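Local coordinates for protein lectin (Lotus tetragonolobus, PDB 2EIG) that probably binds L-fucose-containing sugars as a legume seed lectin, with calcium and manganese(II) ions bound in its fold and four chains in its assembly, at residues A[49-54]-A[194-199]; A[65-70]-A[218-223]; A[100-105]-A[205-210]; A[114-119]-A[137-142]. One frame throughout, in Å; residues are numbered along the deposited sequence.

Contact 1: residues A[49-54]-A[194-199]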
loop_
_atom_site.group_PDB
_atom_site.type_symbol
_atom_site.label_atom_id
_atom_site.label_comp_id
_atom_site.label_asym_id
_atom_site.label_seq_id
_atom_site.Cartn_x
_atom_site.Cartn_y
_atom_site.Cartn_z
ATOM N N VAL A 49 3.110 14.340 20.727
ATOM C CA VAL A 49 1.963 13.678 20.086
ATOM C C VAL A 49 2.124 12.152 20.286
ATOM O O VAL A 49 3.131 11.602 19.916
ATOM C CB VAL A 49 1.813 14.041 18.566
ATOM C CG1 VAL A 49 0.514 13.430 17.985
ATOM C CG2 VAL A 49 1.798 15.582 18.364
ATOM N N PRO A 50 1.116 11.488 20.878
ATOM C CA PRO A 50 1.211 10.051 21.011
ATOM C C PRO A 50 0.819 9.391 19.687
ATOM O O PRO A 50 -0.280 9.635 19.163
ATOM C CB PRO A 50 0.241 9.729 22.144
ATOM C CG PRO A 50 -0.621 10.946 22.310
ATOM C CD PRO A 50 -0.148 12.021 21.428
ATOM N N ILE A 51 1.722 8.611 19.111
ATOM C CA ILE A 51 1.429 8.054 17.786
ATOM C C ILE A 51 1.262 6.562 17.784
ATOM O O ILE A 51 0.953 5.954 16.763
ATOM C CB ILE A 51 2.486 8.421 16.744
ATOM C CG1 ILE A 51 3.888 8.169 17.308
ATOM C CG2 ILE A 51 2.200 9.841 16.189
ATOM C CD1 ILE A 51 4.891 7.899 16.295
ATOM N N TRP A 52 1.544 5.955 18.923
ATOM C CA TRP A 52 1.176 4.583 19.132
ATOM C C TRP A 52 1.140 4.263 20.614
ATOM O O TRP A 52 1.736 4.958 21.430
ATOM C CB TRP A 52 2.084 3.611 18.336
ATOM C CG TRP A 52 3.533 3.637 18.624
ATOM C CD1 TRP A 52 4.485 4.294 17.928
ATOM C CD2 TRP A 52 4.220 2.899 19.650
ATOM N NE1 TRP A 52 5.717 4.039 18.441
ATOM C CE2 TRP A 52 5.599 3.171 19.494
ATOM C CE3 TRP A 52 3.803 2.018 20.681
ATOM C CZ2 TRP A 52 6.572 2.644 20.350
ATOM C CZ3 TRP A 52 4.784 1.484 21.544
ATOM C CH2 TRP A 52 6.153 1.810 21.371
ATOM N N ASP A 53 0.418 3.202 20.935
ATOM C CA ASP A 53 0.113 2.855 22.287
ATOM C C ASP A 53 0.707 1.493 22.581
ATOM O O ASP A 53 0.436 0.533 21.866
ATOM C CB ASP A 53 -1.412 2.830 22.467
ATOM C CG ASP A 53 -1.816 2.436 23.863
ATOM O OD1 ASP A 53 -1.602 3.259 24.767
ATOM O OD2 ASP A 53 -2.347 1.313 24.044
ATOM N N SER A 54 1.514 1.420 23.643
ATOM C CA SER A 54 2.230 0.188 24.001
ATOM C C SER A 54 1.312 -1.003 24.292
ATOM O O SER A 54 1.569 -2.118 23.807
ATOM C CB SER A 54 3.253 0.414 25.159
ATOM O OG SER A 54 2.734 1.209 26.238
ATOM N N THR A 194 7.147 1.286 13.627
ATOM C CA THR A 194 8.469 0.665 13.367
ATOM C C THR A 194 9.560 1.708 13.409
ATOM O O THR A 194 10.684 1.459 13.850
ATOM C CB THR A 194 8.602 -0.153 12.028
ATOM O OG1 THR A 194 8.135 0.604 10.907
ATOM C CG2 THR A 194 7.869 -1.537 12.054
ATOM N N VAL A 195 9.243 2.904 12.934
ATOM C CA VAL A 195 10.278 3.907 12.751
ATOM C C VAL A 195 10.332 4.978 13.814
ATOM O O VAL A 195 11.297 5.700 13.880
ATOM C CB VAL A 195 10.241 4.529 11.339
ATOM C CG1 VAL A 195 10.705 3.479 10.303
ATOM C CG2 VAL A 195 8.832 5.082 11.002
ATOM N N LEU A 196 9.307 5.090 14.657
ATOM C CA LEU A 196 9.279 6.209 15.580
ATOM C C LEU A 196 8.876 5.724 16.970
ATOM O O LEU A 196 8.204 4.693 17.079
ATOM C CB LEU A 196 8.258 7.259 15.100
ATOM C CG LEU A 196 8.704 8.170 13.954
ATOM C CD1 LEU A 196 7.538 8.929 13.377
ATOM C CD2 LEU A 196 9.808 9.103 14.395
ATOM N N PRO A 197 9.246 6.481 18.027
ATOM C CA PRO A 197 8.792 6.107 19.361
ATOM C C PRO A 197 7.380 6.567 19.583
ATOM O O PRO A 197 6.751 7.137 18.680
ATOM C CB PRO A 197 9.776 6.860 20.307
ATOM C CG PRO A 197 10.060 8.091 19.574
ATOM C CD PRO A 197 10.099 7.675 18.071
ATOM N N GLU A 198 6.857 6.326 20.778
ATOM C CA GLU A 198 5.428 6.420 20.960
ATOM C C GLU A 198 4.939 7.879 21.143
ATOM O O GLU A 198 3.752 8.133 21.149
ATOM C CB GLU A 198 5.024 5.526 22.130
ATOM C CG GLU A 198 5.573 6.025 23.455
ATOM C CD GLU A 198 5.534 4.911 24.498
ATOM O OE1 GLU A 198 4.589 4.925 25.318
ATOM O OE2 GLU A 198 6.419 4.024 24.460
ATOM N N LYS A 199 5.877 8.809 21.316
ATOM C CA LYS A 199 5.551 10.230 21.456
ATOM C C LYS A 199 6.457 10.910 20.460
ATOM O O LYS A 199 7.610 10.562 20.353
ATOM C CB LYS A 199 5.832 10.793 22.873
ATOM C CG LYS A 199 4.893 10.270 23.968
ATOM C CD LYS A 199 5.307 10.859 25.309
ATOM C CE LYS A 199 4.712 10.032 26.471
ATOM N NZ LYS A 199 3.311 9.559 26.168
#
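P50 and K199 face each other as an antiparallel non-hydrogen-bonded pair with their CA atoms 4.4 Å apart, and the segments 49-54 and 196-199 run at 107° to each other, end to end. Next to the pair, I51 N bonds to E198 O at 2.9 Å. Its donor stands well above the carbonyl plane of E198, and the CA of P50 leans on the same oxygen as a C-H donor. W52 does most of the side-chain work. Its CG sits between its own backbone N and carbonyl carbon (chi1 60°), which brings the indole over E198. There NE1 gives a nearly straight hydrogen bond to L196 O at 2.9 Å, the acceptor lying close to the plane of the ring. One face of the indole is laid against E198: CB is 3.6 Å from the centroid of the six-membered ring, almost on its normal, a CH-pi contact, while the rest of the glutamate chain runs out extended across the ring. I51 fills in beside this with its CD1 tip, 3.6 Å from L196 CB, the two side chains crossing at about a right angle. W52 also makes a cation-pi contact with K193 and is touched by K129 of the second subunit, so the indole sits near a subunit interface. In the legume lectin jelly roll this is where strand 39-50 ends beside the start of strand 199-208, at one end of two inner strands of the seven-stranded sheet, and W52 bonds to the loop that follows helix 192-195.

Contact 2: residues A[65-70]-A[218-223]; sequences SFSFIV and IYSWSF
S65 and S222 pair directly through two backbone hydrogen bonds, S65 N to S222 O at 2.9 Å and S222 N to S65 O at 2.8 Å. Further on, Y219 N reaches S67 O at 2.8 Å, but S67 N to S220 O is stretched to 3.3 Å and bent. This goes with a classic beta bulge, in which Y219 and S220 both face S67. On the buried face F66 turns its edge toward the five-membered ring of W221, an offset edge-to-face pair with centroids 5.9 Å apart and planes at 83°. The indole reaches this place because its CG is anti to the backbone N (chi1 180°), which also brings CD1 within 3.8 Å of F66 CB. F68 CB lies beside I218 CG1 on the same face, at 4.1 Å. At the bulge the Y219 ring crosses I69 at a slant, its edge toward CG1, though the modelled separations there are too short to trust in detail. Outward, F204 meets both F66 and W221 edge-to-face, and T64 OG1 bonds W221 NE1, fixing how the indole is turned. The serines occupy the other face, S222 beside the N-acetylglucosamine that also touches N4 and T6, consistent with a glycan on N4. Two antiparallel strands of the back sheet, with aromatic rings packed into the space between the sheets, make this a piece of the legume lectin beta-sandwich.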
loop_
_atom_site.group_PDB
_atom_site.type_symbol
_atom_site.label_atom_id
_atom_site.label_comp_id
_atom_site.label_asym_id
_atom_site.label_seq_id
_atom_site.Cartn_x
_atom_site.Cartn_y
_atom_site.Cartn_z
ATOM N N SER A 65 -3.166 19.703 7.738
ATOM C CA SER A 65 -3.212 20.649 6.610
ATOM C C SER A 65 -2.451 21.902 6.942
ATOM O O SER A 65 -2.467 22.396 8.068
ATOM C CB SER A 65 -4.659 21.054 6.218
ATOM O OG SER A 65 -5.401 19.921 5.820
ATOM N N PHE A 66 -1.761 22.431 5.954
ATOM C CA PHE A 66 -1.083 23.700 6.153
ATOM C C PHE A 66 -0.942 24.463 4.839
ATOM O O PHE A 66 -0.721 23.860 3.791
ATOM C CB PHE A 66 0.277 23.543 6.860
ATOM C CG PHE A 66 1.191 22.515 6.238
ATOM C CD1 PHE A 66 2.109 22.893 5.260
ATOM C CD2 PHE A 66 1.140 21.174 6.643
ATOM C CE1 PHE A 66 2.979 21.966 4.697
ATOM C CE2 PHE A 66 1.993 20.254 6.070
ATOM C CZ PHE A 66 2.896 20.630 5.115
ATOM N N SER A 67 -1.130 25.782 4.914
ATOM C CA SER A 67 -0.943 26.678 3.792
ATOM C C SER A 67 0.392 27.303 4.002
ATOM O O SER A 67 0.703 27.717 5.117
ATOM C CB SER A 67 -1.971 27.828 3.810
ATOM O OG SER A 67 -3.176 27.302 3.307
ATOM N N PHE A 68 1.137 27.441 2.922
ATOM C CA PHE A 68 2.467 28.016 2.994
ATOM C C PHE A 68 2.823 28.622 1.638
ATOM O O PHE A 68 2.226 28.297 0.616
ATOM C CB PHE A 68 3.498 26.973 3.434
ATOM C CG PHE A 68 3.801 25.945 2.378
ATOM C CD1 PHE A 68 4.904 26.121 1.513
ATOM C CD2 PHE A 68 2.995 24.821 2.236
ATOM C CE1 PHE A 68 5.182 25.181 0.498
ATOM C CE2 PHE A 68 3.263 23.818 1.212
ATOM C CZ PHE A 68 4.371 24.034 0.355
ATOM N N ILE A 69 3.779 29.530 1.640
ATOM C CA ILE A 69 4.329 29.997 0.395
ATOM C C ILE A 69 5.871 30.006 0.565
ATOM O O ILE A 69 6.381 30.401 1.614
ATOM C CB ILE A 69 3.817 31.402 0.025
ATOM C CG1 ILE A 69 2.345 31.397 -0.485
ATOM C CG2 ILE A 69 4.648 31.928 -1.005
ATOM C CD1 ILE A 69 1.545 32.862 -0.776
ATOM N N VAL A 70 6.588 29.560 -0.468
ATOM C CA VAL A 70 8.036 29.775 -0.568
ATOM C C VAL A 70 8.330 30.891 -1.553
ATOM O O VAL A 70 7.683 30.993 -2.607
ATOM C CB VAL A 70 8.842 28.460 -0.892
ATOM C CG1 VAL A 70 8.464 27.364 0.130
ATOM C CG2 VAL A 70 8.593 27.963 -2.325
ATOM N N ILE A 218 4.639 29.988 6.467
ATOM C CA ILE A 218 3.495 29.155 6.705
ATOM C C ILE A 218 2.429 30.051 7.271
ATOM O O ILE A 218 2.665 30.783 8.238
ATOM C CB ILE A 218 3.850 28.052 7.738
ATOM C CG1 ILE A 218 5.066 27.234 7.254
ATOM C CG2 ILE A 218 2.639 27.121 7.986
ATOM C CD1 ILE A 218 5.594 26.270 8.323
ATOM N N TYR A 219 1.234 29.921 6.707
ATOM C CA TYR A 219 0.137 30.795 7.009
ATOM C C TYR A 219 -0.876 30.218 7.979
ATOM O O TYR A 219 -1.584 30.966 8.661
ATOM C CB TYR A 219 -0.569 31.155 5.726
ATOM C CG TYR A 219 0.382 31.760 4.732
ATOM C CD1 TYR A 219 0.457 31.270 3.463
ATOM C CD2 TYR A 219 1.243 32.819 5.108
ATOM C CE1 TYR A 219 1.343 31.809 2.541
ATOM C CE2 TYR A 219 2.145 33.368 4.204
ATOM C CZ TYR A 219 2.181 32.861 2.925
ATOM O OH TYR A 219 3.035 33.402 2.016
ATOM N N SER A 220 -0.989 28.894 7.987
ATOM C CA SER A 220 -2.043 28.206 8.722
ATOM C C SER A 220 -1.652 26.762 8.894
ATOM O O SER A 220 -0.827 26.230 8.140
ATOM C CB SER A 220 -3.424 28.314 7.994
ATOM O OG SER A 220 -3.545 27.475 6.847
ATOM N N TRP A 221 -2.259 26.106 9.868
ATOM C CA TRP A 221 -1.885 24.719 10.129
ATOM C C TRP A 221 -2.917 24.132 11.052
ATOM O O TRP A 221 -3.200 24.692 12.101
ATOM C CB TRP A 221 -0.475 24.659 10.753
ATOM C CG TRP A 221 0.040 23.259 11.081
ATOM C CD1 TRP A 221 -0.180 22.099 10.385
ATOM C CD2 TRP A 221 0.947 22.932 12.133
ATOM N NE1 TRP A 221 0.489 21.048 10.984
ATOM C CE2 TRP A 221 1.226 21.548 12.034
ATOM C CE3 TRP A 221 1.586 23.692 13.143
ATOM C CZ2 TRP A 221 2.090 20.895 12.936
ATOM C CZ3 TRP A 221 2.430 23.045 14.035
ATOM C CH2 TRP A 221 2.675 21.648 13.917
ATOM N N SER A 222 -3.492 23.005 10.651
ATOM C CA SER A 222 -4.436 22.284 11.472
ATOM C C SER A 222 -3.896 20.854 11.502
ATOM O O SER A 222 -3.181 20.410 10.593
ATOM C CB SER A 222 -5.901 22.380 10.939
ATOM O OG SER A 222 -5.994 21.847 9.606
ATOM N N PHE A 223 -4.208 20.160 12.582
ATOM C CA PHE A 223 -3.729 18.817 12.771
ATOM C C PHE A 223 -4.747 18.119 13.610
ATOM O O PHE A 223 -5.204 18.663 14.630
ATOM C CB PHE A 223 -2.427 18.897 13.566
ATOM C CG PHE A 223 -1.817 17.562 13.846
ATOM C CD1 PHE A 223 -0.854 17.029 12.975
ATOM C CD2 PHE A 223 -2.199 16.827 14.997
ATOM C CE1 PHE A 223 -0.264 15.774 13.243
ATOM C CE2 PHE A 223 -1.605 15.572 15.257
ATOM C CZ PHE A 223 -0.656 15.058 14.359
#

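Contact 3: residues A[100-105]-A[205-210]; sequences GYLGIT and SATTWN
S205 and L102 meet at the tight end of the contact, where S205 OG donates to the backbone oxygen of L102. The modelled separation, 2.5 Å between OG and O, is very short, and its exact value is best treated with caution. The serine hydroxyl lies anti to its own backbone N (chi1 176°), which aims it up from the strand at the loop. The loop comes down to it at G103, a glycine with positive phi and no side chain in the way; its CA lies 3.4 Å from S205 OG. I104 closes the far flank with CG2 3.7 Å from S205 CB, and G103 O is bonded to H42 NE2 on the adjoining strand. T207 packs as closely: its methyl CG2 is 3.4 Å from G103 N, and OG1, which bonds to G99 O, lies 3.7 Å from L102 CD2, the two side chains crossing at about a right angle. Inside the loop, Y101 O takes both I104 N and T105 N, which keeps the turn compact. Only past T207 do the segments diverge into the looser, partly exposed region, where Y101 stacks on W126 and W209 makes a cation-pi contact with R38. The side chain of L102 comes within about 5 Å of both metals. Strand 199-208 packs against a glycine-rich loop beside the calcium and manganese sites, the region where legume lectins characteristically form their sugar-binding pocket.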
loop_
_atom_site.group_PDB
_atom_site.type_symbol
_atom_site.label_atom_id
_atom_site.label_comp_id
_atom_site.label_asym_id
_atom_site.label_seq_id
_atom_site.Cartn_x
_atom_site.Cartn_y
_atom_site.Cartn_z
ATOM N N GLY A 100 20.838 21.254 2.497
ATOM C CA GLY A 100 20.021 20.233 1.860
ATOM C C GLY A 100 19.575 19.108 2.790
ATOM O O GLY A 100 18.720 18.296 2.384
ATOM N N TYR A 101 20.176 19.050 3.981
ATOM C CA TYR A 101 19.779 18.091 5.046
ATOM C C TYR A 101 18.548 18.547 5.826
ATOM O O TYR A 101 18.048 17.825 6.680
ATOM C CB TYR A 101 20.930 17.789 5.972
ATOM C CG TYR A 101 22.048 17.108 5.240
ATOM C CD1 TYR A 101 21.896 15.766 4.803
ATOM C CD2 TYR A 101 23.229 17.805 4.907
ATOM C CE1 TYR A 101 22.889 15.128 4.064
ATOM C CE2 TYR A 101 24.246 17.167 4.162
ATOM C CZ TYR A 101 24.068 15.823 3.753
ATOM O OH TYR A 101 25.038 15.129 3.027
ATOM N N LEU A 102 18.045 19.746 5.476
ATOM C CA LEU A 102 16.701 20.211 5.860
ATOM C C LEU A 102 16.427 20.368 7.350
ATOM O O LEU A 102 15.283 20.554 7.744
ATOM C CB LEU A 102 15.580 19.412 5.125
ATOM C CG LEU A 102 15.568 19.653 3.601
ATOM C CD1 LEU A 102 14.693 18.671 2.834
ATOM C CD2 LEU A 102 15.150 21.113 3.183
ATOM N N GLY A 103 17.474 20.386 8.164
ATOM C CA GLY A 103 17.349 20.493 9.605
ATOM C C GLY A 103 16.782 19.219 10.215
ATOM O O GLY A 103 16.392 19.218 11.373
ATOM N N ILE A 104 16.725 18.143 9.435
ATOM C CA ILE A 104 16.143 16.864 9.929
ATOM C C ILE A 104 17.145 15.702 9.929
ATOM O O ILE A 104 16.987 14.730 10.650
ATOM C CB ILE A 104 14.861 16.447 9.174
ATOM C CG1 ILE A 104 15.110 16.287 7.652
ATOM C CG2 ILE A 104 13.683 17.445 9.511
ATOM C CD1 ILE A 104 13.882 15.961 6.811
ATOM N N THR A 105 18.170 15.812 9.121
ATOM C CA THR A 105 19.144 14.728 8.981
ATOM C C THR A 105 20.490 15.238 9.456
ATOM O O THR A 105 20.986 16.215 8.931
ATOM C CB THR A 105 19.225 14.273 7.500
ATOM O OG1 THR A 105 18.022 13.556 7.170
ATOM C CG2 THR A 105 20.457 13.370 7.232
ATOM N N SER A 205 10.426 21.850 9.708
ATOM C CA SER A 205 11.804 22.193 9.681
ATOM C C SER A 205 12.089 22.812 8.330
ATOM O O SER A 205 11.558 22.369 7.304
ATOM C CB SER A 205 12.660 20.931 9.877
ATOM O OG SER A 205 14.002 21.275 9.764
ATOM N N ALA A 206 12.946 23.819 8.332
ATOM C CA ALA A 206 13.304 24.513 7.099
ATOM C C ALA A 206 14.723 25.011 7.171
ATOM O O ALA A 206 15.197 25.343 8.229
ATOM C CB ALA A 206 12.342 25.673 6.856
ATOM N N THR A 207 15.425 25.037 6.039
ATOM C CA THR A 207 16.781 25.511 6.005
ATOM C C THR A 207 16.968 26.352 4.750
ATOM O O THR A 207 16.229 26.242 3.791
ATOM C CB THR A 207 17.839 24.360 5.886
ATOM O OG1 THR A 207 17.437 23.498 4.808
ATOM C CG2 THR A 207 17.967 23.594 7.181
ATOM N N THR A 208 17.986 27.192 4.804
ATOM C CA THR A 208 18.428 27.982 3.666
ATOM C C THR A 208 19.953 27.883 3.757
ATOM O O THR A 208 20.518 27.445 4.749
ATOM C CB THR A 208 17.984 29.443 3.767
ATOM O OG1 THR A 208 18.499 29.994 4.982
ATOM C CG2 THR A 208 16.428 29.580 3.745
ATOM N N TRP A 209 20.602 28.283 2.694
ATOM C CA TRP A 209 22.013 28.044 2.567
ATOM C C TRP A 209 22.686 29.420 2.338
ATOM O O TRP A 209 22.219 30.455 2.848
ATOM C CB TRP A 209 22.251 27.027 1.434
ATOM C CG TRP A 209 23.618 26.483 1.356
ATOM C CD1 TRP A 209 24.467 26.557 0.288
ATOM C CD2 TRP A 209 24.329 25.794 2.389
ATOM N NE1 TRP A 209 25.658 25.977 0.595
ATOM C CE2 TRP A 209 25.606 25.490 1.877
ATOM C CE3 TRP A 209 24.001 25.384 3.694
ATOM C CZ2 TRP A 209 26.568 24.760 2.612
ATOM C CZ3 TRP A 209 24.978 24.716 4.455
ATOM C CH2 TRP A 209 26.240 24.398 3.901
ATOM N N ASN A 210 23.782 29.426 1.596
ATOM C CA ASN A 210 24.469 30.655 1.284
ATOM C C ASN A 210 25.373 30.288 0.128
ATOM O O ASN A 210 26.264 29.464 0.313
ATOM C CB ASN A 210 25.275 31.147 2.497
ATOM C CG ASN A 210 25.845 32.548 2.305
ATOM O OD1 ASN A 210 26.231 33.209 3.281
ATOM N ND2 ASN A 210 25.889 33.015 1.057
#

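Contact 4: residues A[114-119]-A[137-142]. With MN (manganese (II) ion), chain F.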
loop_
_atom_site.group_PDB
_atom_site.type_symbol
_atom_site.label_atom_id
_atom_site.label_comp_id
_atom_site.label_asym_id
_atom_site.label_seq_id
_atom_site.Cartn_x
_atom_site.Cartn_y
_atom_site.Cartn_z
ATOM N N PHE A 114 12.945 9.726 11.666
ATOM C CA PHE A 114 11.912 10.754 11.413
ATOM C C PHE A 114 11.103 10.332 10.233
ATOM O O PHE A 114 11.514 9.484 9.403
ATOM C CB PHE A 114 12.528 12.174 11.145
ATOM C CG PHE A 114 13.330 12.241 9.870
ATOM C CD1 PHE A 114 12.689 12.430 8.645
ATOM C CD2 PHE A 114 14.696 12.020 9.889
ATOM C CE1 PHE A 114 13.406 12.411 7.467
ATOM C CE2 PHE A 114 15.432 11.983 8.713
ATOM C CZ PHE A 114 14.802 12.176 7.510
ATOM N N VAL A 115 9.938 10.933 10.140
ATOM C CA VAL A 115 9.109 10.790 8.967
ATOM C C VAL A 115 8.878 12.235 8.553
ATOM O O VAL A 115 8.539 13.078 9.391
ATOM C CB VAL A 115 7.792 9.997 9.244
ATOM C CG1 VAL A 115 6.868 10.057 8.057
ATOM C CG2 VAL A 115 8.072 8.507 9.572
ATOM N N ALA A 116 9.124 12.529 7.284
ATOM C CA ALA A 116 8.957 13.873 6.804
ATOM C C ALA A 116 8.302 13.905 5.413
ATOM O O ALA A 116 8.447 12.971 4.629
ATOM C CB ALA A 116 10.327 14.579 6.771
ATOM N N VAL A 117 7.513 14.952 5.181
ATOM C CA VAL A 117 7.081 15.375 3.882
ATOM C C VAL A 117 7.829 16.694 3.572
ATOM O O VAL A 117 7.621 17.739 4.213
ATOM C CB VAL A 117 5.542 15.571 3.812
ATOM C CG1 VAL A 117 5.116 16.042 2.384
ATOM C CG2 VAL A 117 4.775 14.248 4.253
ATOM N N GLU A 118 8.703 16.621 2.582
ATOM C CA GLU A 118 9.591 17.716 2.259
ATOM C C GLU A 118 9.116 18.419 1.018
ATOM O O GLU A 118 8.566 17.832 0.093
ATOM C CB GLU A 118 11.058 17.258 2.063
ATOM C CG GLU A 118 11.190 16.336 0.851
ATOM C CD GLU A 118 12.625 16.041 0.469
ATOM O OE1 GLU A 118 13.451 15.704 1.319
ATOM O OE2 GLU A 118 12.893 16.127 -0.722
ATOM N N PHE A 119 9.388 19.700 0.996
ATOM C CA PHE A 119 9.056 20.539 -0.123
ATOM C C PHE A 119 10.456 21.073 -0.359
ATOM O O PHE A 119 10.930 21.975 0.307
ATOM C CB PHE A 119 8.063 21.630 0.290
ATOM C CG PHE A 119 6.694 21.110 0.650
ATOM C CD1 PHE A 119 6.383 20.765 1.963
ATOM C CD2 PHE A 119 5.718 20.926 -0.345
ATOM C CE1 PHE A 119 5.120 20.282 2.309
ATOM C CE2 PHE A 119 4.454 20.453 -0.008
ATOM C CZ PHE A 119 4.143 20.124 1.321
ATOM N N GLY A 137 8.670 15.350 -1.518
ATOM C CA GLY A 137 9.077 13.992 -1.188
ATOM C C GLY A 137 8.567 13.467 0.134
ATOM O O GLY A 137 8.311 14.244 1.048
ATOM N N ILE A 138 8.422 12.133 0.222
ATOM C CA ILE A 138 8.248 11.458 1.524
ATOM C C ILE A 138 9.526 10.791 1.983
ATOM O O ILE A 138 10.092 9.954 1.267
ATOM C CB ILE A 138 7.069 10.516 1.531
ATOM C CG1 ILE A 138 5.796 11.370 1.318
ATOM C CG2 ILE A 138 7.026 9.778 2.873
ATOM C CD1 ILE A 138 4.575 10.584 0.955
ATOM N N ASP A 139 10.031 11.250 3.141
ATOM C CA ASP A 139 11.299 10.862 3.709
ATOM C C ASP A 139 11.083 10.045 4.985
ATOM O O ASP A 139 10.362 10.474 5.919
ATOM C CB ASP A 139 12.115 12.087 4.130
ATOM C CG ASP A 139 12.319 13.064 3.020
ATOM O OD1 ASP A 139 12.730 14.165 3.373
ATOM O OD2 ASP A 139 12.062 12.730 1.829
ATOM N N VAL A 140 11.749 8.901 5.048
ATOM C CA VAL A 140 11.785 8.138 6.292
ATOM C C VAL A 140 13.231 7.801 6.624
ATOM O O VAL A 140 13.874 7.052 5.890
ATOM C CB VAL A 140 10.928 6.877 6.225
ATOM C CG1 VAL A 140 10.919 6.150 7.610
ATOM C CG2 VAL A 140 9.559 7.221 5.744
ATOM N N ASN A 141 13.735 8.417 7.692
ATOM C CA ASN A 141 15.065 8.171 8.232
ATOM C C ASN A 141 16.179 8.626 7.293
ATOM O O ASN A 141 17.338 8.581 7.640
ATOM C CB ASN A 141 15.273 6.652 8.545
ATOM C CG ASN A 141 14.298 6.129 9.552
ATOM O OD1 ASN A 141 14.168 4.897 9.762
ATOM N ND2 ASN A 141 13.591 7.041 10.202
ATOM N N SER A 142 15.845 8.982 6.067
ATOM C CA SER A 142 16.875 9.356 5.117
ATOM C C SER A 142 16.473 10.655 4.399
ATOM O O SER A 142 15.289 10.942 4.297
ATOM C CB SER A 142 17.004 8.200 4.125
ATOM O OG SER A 142 17.829 8.564 3.050
HETATM MN MN MN F . 14.829 16.050 -1.739
HETATM O O HOH W 1 15.781 15.566 0.156
HETATM O O HOH W 2 14.351 13.909 -2.156
#
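The manganese site of the legume lectin fold grows out of this pair of strands, 115-119 and 137-140, where E118 reaches from one strand across D139 of the other. E118 OE2 binds the manganese at 2.2 Å, alongside two waters and side chains of D120, D127 and H135. Its other oxygen, OE1, accepts a hydrogen bond of 2.6 Å from water 1, itself a metal ligand, so the carboxylate is gripped from both ends. OE1 also lies just 2.7 Å from D139 OD1, the carboxylate planes nearly perpendicular; two acids so close suggest that one may keep a proton. Through E118, D139 is a second-shell neighbour of the metal, and its OD2 is bonded by S145 OG. G137, without a side chain, leaves room for E118, whose CG passes 3.6 Å from G137 N. Beneath the acids the backbones are joined by regular antiparallel bonds, A116 with D139 and E118 with G137, continued by N141 N to F114 O. F114, with CG between its backbone N and carbonyl carbon (chi1 66°), folds back along the sheet: its ring meets D139 CB edge-on, CE1 to CB 3.6 Å, while the backbone N of N141 lies over one face. On the other face of the sheet, V115 and V140 lie side by side, CG2 to CG1 4.2 Å, and V117 pairs with I138. Strands 81-88 and 147-150 flank the pair in the seven-stranded sheet, strand 171-178 and V195 of helix 192-195 pack against the valine face, and L146 of the second subunit touches V140.

Contacts 1, 3 and 4 all reach the seven-stranded sheet, whereas contact 2 lies in the opposing sheet, its centre about 17 Å from that of contact 4. The sheets meet through aromatic packing of F66 and F68 on F119, and V49 of contact 1 touches F223 of contact 2. Contacts 3 and 4 are the closest pair, centres about 12 Å apart, with L102 against E118, so the metal-side loop and the manganese strands form one region. Along the chain contact 4 is nested inside the loops closed by each of the others, and contact 3 inside that of contact 2. V195 joins contacts 1 and 4, both of which touch the second subunit, as does contact 3.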